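Side-chain contacts in serine protease inhibitor (PDB 2PEF), which probably inhibits serine proteases as a member of the serpin family, and is captured here in the latent, loop-inserted state: residues G212-Y217 / H221-A226; L321-G326 / F353-N358. All blocks are in the same frame, centred on the assembly; numbering follows the deposited sequence.

Interaction 1. Residues G212-Y217 / H221-A226; sequences GFVKPY and HYSFVA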
# COMPACT_ATOMS: atom_id res chain seq x y z
N GLY A 212 -16.89 14.21 -4.90
CA GLY A 212 -16.81 12.79 -4.57
C GLY A 212 -17.63 12.44 -3.36
O GLY A 212 -18.46 13.24 -2.91
N PHE A 213 -17.38 11.25 -2.82
CA PHE A 213 -18.13 10.75 -1.67
C PHE A 213 -17.29 9.79 -0.83
O PHE A 213 -16.23 9.32 -1.25
CB PHE A 213 -19.42 10.05 -2.14
CG PHE A 213 -19.18 8.84 -3.01
CD1 PHE A 213 -18.95 7.59 -2.43
CD2 PHE A 213 -19.20 8.95 -4.40
CE1 PHE A 213 -18.74 6.47 -3.23
CE2 PHE A 213 -18.99 7.83 -5.20
CZ PHE A 213 -18.75 6.59 -4.62
N VAL A 214 -17.80 9.50 0.36
CA VAL A 214 -17.21 8.52 1.26
C VAL A 214 -18.29 7.49 1.58
O VAL A 214 -19.41 7.85 1.99
CB VAL A 214 -16.67 9.17 2.55
CG1 VAL A 214 -15.91 8.16 3.41
CG2 VAL A 214 -15.78 10.36 2.23
N LYS A 215 -17.98 6.22 1.33
CA LYS A 215 -18.92 5.12 1.58
C LYS A 215 -18.34 4.17 2.62
O LYS A 215 -17.24 3.65 2.44
CB LYS A 215 -19.21 4.37 0.27
CG LYS A 215 -20.09 3.13 0.46
CD LYS A 215 -20.50 2.51 -0.88
CE LYS A 215 -21.54 1.40 -0.69
NZ LYS A 215 -22.77 1.87 0.04
N PRO A 216 -19.09 3.93 3.71
CA PRO A 216 -18.59 3.09 4.81
C PRO A 216 -18.68 1.58 4.56
O PRO A 216 -19.63 1.09 3.94
CB PRO A 216 -19.51 3.46 5.96
CG PRO A 216 -20.82 3.81 5.30
CD PRO A 216 -20.45 4.45 3.99
N TYR A 217 -17.67 0.85 5.04
CA TYR A 217 -17.76 -0.60 5.16
C TYR A 217 -18.45 -0.96 6.47
O TYR A 217 -18.52 -0.14 7.40
CB TYR A 217 -16.38 -1.25 5.07
CG TYR A 217 -15.72 -1.06 3.72
CD1 TYR A 217 -14.76 -0.07 3.54
CD2 TYR A 217 -16.08 -1.85 2.62
CE1 TYR A 217 -14.15 0.13 2.30
CE2 TYR A 217 -15.48 -1.66 1.38
CZ TYR A 217 -14.53 -0.66 1.23
OH TYR A 217 -13.92 -0.46 0.01
N HIS A 221 -15.22 0.82 10.61
CA HIS A 221 -13.78 0.95 10.86
C HIS A 221 -13.05 1.48 9.64
O HIS A 221 -12.03 2.17 9.75
CB HIS A 221 -13.19 -0.40 11.26
CG HIS A 221 -13.86 -1.01 12.44
ND1 HIS A 221 -13.85 -0.42 13.68
CD2 HIS A 221 -14.55 -2.17 12.58
CE1 HIS A 221 -14.51 -1.19 14.54
NE2 HIS A 221 -14.94 -2.25 13.89
N TYR A 222 -13.57 1.14 8.47
CA TYR A 222 -12.97 1.53 7.20
C TYR A 222 -14.02 2.11 6.27
O TYR A 222 -15.20 1.80 6.40
CB TYR A 222 -12.28 0.33 6.53
CG TYR A 222 -11.28 -0.34 7.44
CD1 TYR A 222 -11.56 -1.57 8.02
CD2 TYR A 222 -10.07 0.28 7.74
CE1 TYR A 222 -10.63 -2.19 8.87
CE2 TYR A 222 -9.15 -0.31 8.59
CZ TYR A 222 -9.44 -1.54 9.15
OH TYR A 222 -8.52 -2.13 9.99
N SER A 223 -13.58 2.96 5.36
CA SER A 223 -14.45 3.52 4.34
C SER A 223 -13.75 3.61 3.00
O SER A 223 -12.52 3.52 2.91
CB SER A 223 -14.96 4.91 4.75
OG SER A 223 -15.80 4.82 5.89
N PHE A 224 -14.55 3.77 1.95
CA PHE A 224 -14.06 3.92 0.60
C PHE A 224 -14.26 5.37 0.20
O PHE A 224 -15.38 5.89 0.23
CB PHE A 224 -14.85 2.98 -0.33
CG PHE A 224 -14.34 2.95 -1.74
CD1 PHE A 224 -13.39 2.00 -2.13
CD2 PHE A 224 -14.82 3.83 -2.70
CE1 PHE A 224 -12.92 1.95 -3.43
CE2 PHE A 224 -14.35 3.79 -4.01
CZ PHE A 224 -13.40 2.84 -4.38
N VAL A 225 -13.16 6.03 -0.16
CA VAL A 225 -13.18 7.41 -0.62
C VAL A 225 -13.08 7.43 -2.14
O VAL A 225 -12.20 6.78 -2.71
CB VAL A 225 -11.99 8.20 -0.00
CG1 VAL A 225 -11.86 9.60 -0.62
CG2 VAL A 225 -12.14 8.28 1.51
N ALA A 226 -14.00 8.14 -2.80
CA ALA A 226 -13.97 8.31 -4.26
C ALA A 226 -13.88 9.79 -4.59
O ALA A 226 -14.66 10.58 -4.07
CB ALA A 226 -15.22 7.70 -4.90
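F213 and A226 grip each other through paired backbone bonds, with F213 N to A226 O at 3.1 Å and A226 N to F213 O at 3.0 Å. K215 and F224 repeat the pattern, their F224 N to K215 O bond measuring 2.7 Å and running almost straight (174°). Y217 N closes the row on Y222 O.

Apolar contacts lie on both faces of the hairpin. A226 CB sits over one face of the F213 ring, a CH-pi contact 3.9 Å from the centroid. V214 CG1 packs against S223 CB at 3.6 Å on the face they share with V225 and P216. With CG anti to its carbonyl carbon (chi1 -65°), Y217 runs its CD1-CE1 edge alongside the backbone from Y222 to F224: Y217 CD1 lies 3.4 Å from Y222 O, and Y217 OH reaches F224 CD1 at 3.3 Å. The ring also stacks on W170 and meets F166 edge-to-face.

K215 NZ makes a salt bridge with E201; S223 OG is hydrogen-bonded with N358 ND2, and the Y217 and T323 hydroxyls with each other. With an alanine at Y217, T323 would probably lose its hydroxyl partner and a gap would open beside F224 and W170.

Strands 210-216 and 222-229 thus form the s2B-s3B hairpin of serpin sheet B.

Interaction 2. Residues L321-G326 / F353-N358; sequences LGTKAG and FAIIDN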
# COMPACT_ATOMS: atom_id res chain seq x y z
N LEU A 321 -20.90 -6.70 -3.06
CA LEU A 321 -20.78 -7.11 -1.66
C LEU A 321 -19.81 -6.25 -0.86
O LEU A 321 -20.03 -5.99 0.33
CB LEU A 321 -20.38 -8.59 -1.57
CG LEU A 321 -20.20 -9.28 -0.21
CD1 LEU A 321 -21.52 -9.41 0.53
CD2 LEU A 321 -19.57 -10.66 -0.40
N GLY A 322 -18.72 -5.80 -1.49
CA GLY A 322 -17.72 -5.02 -0.77
C GLY A 322 -16.45 -4.80 -1.55
O GLY A 322 -16.47 -4.52 -2.75
N THR A 323 -15.32 -4.93 -0.85
CA THR A 323 -14.01 -4.74 -1.46
C THR A 323 -13.01 -5.71 -0.86
O THR A 323 -12.99 -5.93 0.35
CB THR A 323 -13.51 -3.29 -1.28
OG1 THR A 323 -14.45 -2.37 -1.86
CG2 THR A 323 -12.13 -3.08 -1.92
N LYS A 324 -12.19 -6.30 -1.72
CA LYS A 324 -11.03 -7.07 -1.29
C LYS A 324 -9.83 -6.39 -1.91
O LYS A 324 -9.84 -6.07 -3.10
CB LYS A 324 -11.10 -8.52 -1.79
CG LYS A 324 -12.19 -9.36 -1.15
CD LYS A 324 -12.26 -10.73 -1.81
CE LYS A 324 -13.31 -11.60 -1.14
N ALA A 325 -8.80 -6.16 -1.10
CA ALA A 325 -7.58 -5.53 -1.58
C ALA A 325 -6.38 -6.19 -0.92
O ALA A 325 -6.45 -6.61 0.23
CB ALA A 325 -7.60 -4.04 -1.30
N GLY A 326 -5.30 -6.31 -1.68
CA GLY A 326 -4.09 -6.97 -1.20
C GLY A 326 -2.85 -6.23 -1.65
O GLY A 326 -2.83 -5.59 -2.70
N PHE A 353 -9.25 6.87 -5.71
CA PHE A 353 -9.94 6.28 -4.56
C PHE A 353 -8.95 5.92 -3.47
O PHE A 353 -7.74 5.80 -3.72
CB PHE A 353 -10.76 5.06 -4.98
CG PHE A 353 -9.92 3.89 -5.40
CD1 PHE A 353 -9.48 2.96 -4.46
CD2 PHE A 353 -9.57 3.73 -6.73
CE1 PHE A 353 -8.69 1.89 -4.86
CE2 PHE A 353 -8.77 2.67 -7.13
CZ PHE A 353 -8.33 1.74 -6.19
N ALA A 354 -9.48 5.73 -2.27
CA ALA A 354 -8.70 5.25 -1.15
C ALA A 354 -9.57 4.39 -0.26
O ALA A 354 -10.78 4.61 -0.16
CB ALA A 354 -8.12 6.40 -0.38
N ILE A 355 -8.95 3.40 0.36
CA ILE A 355 -9.55 2.67 1.46
C ILE A 355 -8.91 3.26 2.72
O ILE A 355 -7.69 3.16 2.90
CB ILE A 355 -9.26 1.15 1.36
CG1 ILE A 355 -9.89 0.59 0.07
CG2 ILE A 355 -9.76 0.42 2.61
CD1 ILE A 355 -9.44 -0.81 -0.29
N ILE A 356 -9.73 3.88 3.56
CA ILE A 356 -9.21 4.60 4.73
C ILE A 356 -9.57 3.97 6.07
O ILE A 356 -10.63 3.37 6.24
CB ILE A 356 -9.62 6.12 4.74
CG1 ILE A 356 -11.15 6.29 4.79
CG2 ILE A 356 -9.01 6.87 3.56
CD1 ILE A 356 -11.63 7.66 5.29
N ASP A 357 -8.64 4.12 7.01
CA ASP A 357 -8.84 3.79 8.41
C ASP A 357 -9.55 4.99 9.03
O ASP A 357 -8.96 6.07 9.16
CB ASP A 357 -7.46 3.52 9.04
CG ASP A 357 -7.43 3.71 10.56
OD1 ASP A 357 -8.45 3.50 11.24
OD2 ASP A 357 -6.34 4.04 11.06
N ASN A 358 -10.82 4.81 9.40
CA ASN A 358 -11.63 5.91 9.92
C ASN A 358 -11.17 6.53 11.24
O ASN A 358 -11.57 7.64 11.58
CB ASN A 358 -13.11 5.51 9.99
CG ASN A 358 -13.75 5.42 8.61
OD1 ASN A 358 -13.46 6.22 7.72
ND2 ASN A 358 -14.63 4.44 8.43
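I355 pushes its terminal methyl, CD1, against two side chains of the facing strand at once: T323 CG2 at 3.9 Å and A325 CB, also at 3.9 Å. T323 and A325 both turn their CB toward I355, being two residues apart on one strand, while K324 between them points the other way. T323 CG2 and A325 CB stand 4.7 Å apart, and I355 CD1 rests against both.

In the isoleucine, CG1 lies anti to its own carbonyl carbon and the chain then runs extended (chi2 168°), which carries CD1 farthest toward the strand; it is the one I355 atom within 4.2 Å of 321-326. T323 meets it tip to tip. Its branches divide the work: CG2, anti to the backbone N, faces the isoleucine, while OG1, turned aside, is hydrogen-bonded with Y217 OH.

No hydrogen bond joins the two segments, and even the closest alpha carbons, A325 CA and I355 CA, are 9.0 Å apart. This is face-to-face packing between two layers of the serpin fold. Strand 322-331 is the N-terminal part of the reactive-centre loop, inserted in the latent state as strand 4 of sheet A between strands 158-169 and 310-318; strand 345-357 belongs to sheet B beneath it.

The inserted strand takes its backbone hydrogen bonds from neighbours on its two sides. T323 and A325 pair with A168 and F166 of strand 158-169, whereas K324 and G326 pair with S317 and F315 of strand 310-318. Around the three touching side chains the apolar interior closes in: F166, I316 and F365 all press on I355, T323 also lies on V318 and W170, and A325 also meets F365.

Overall arrangement
Both contacts are buried on the same side of the chain's centre, their centres 8 Å apart, and sheet B joins them. Strand 222-229 of interaction 1 neighbours strand 345-357 of interaction 2, with V225 N 2.8 Å from A354 O in a probable hydrogen bond; the F224 and F353 rings meet nearly parallel, with planes at about 10°. A second link skips that strand: Y217 OH stands 2.7 Å from T323 OG1, a probable hydrogen bond that would tie the hairpin of 212-217 and 221-226 to the inserted segment. That segment, 321-326, therefore appears to rest on sheet B in two ways, by methyl packing in interaction 2 and by this hydroxyl pair from interaction 1.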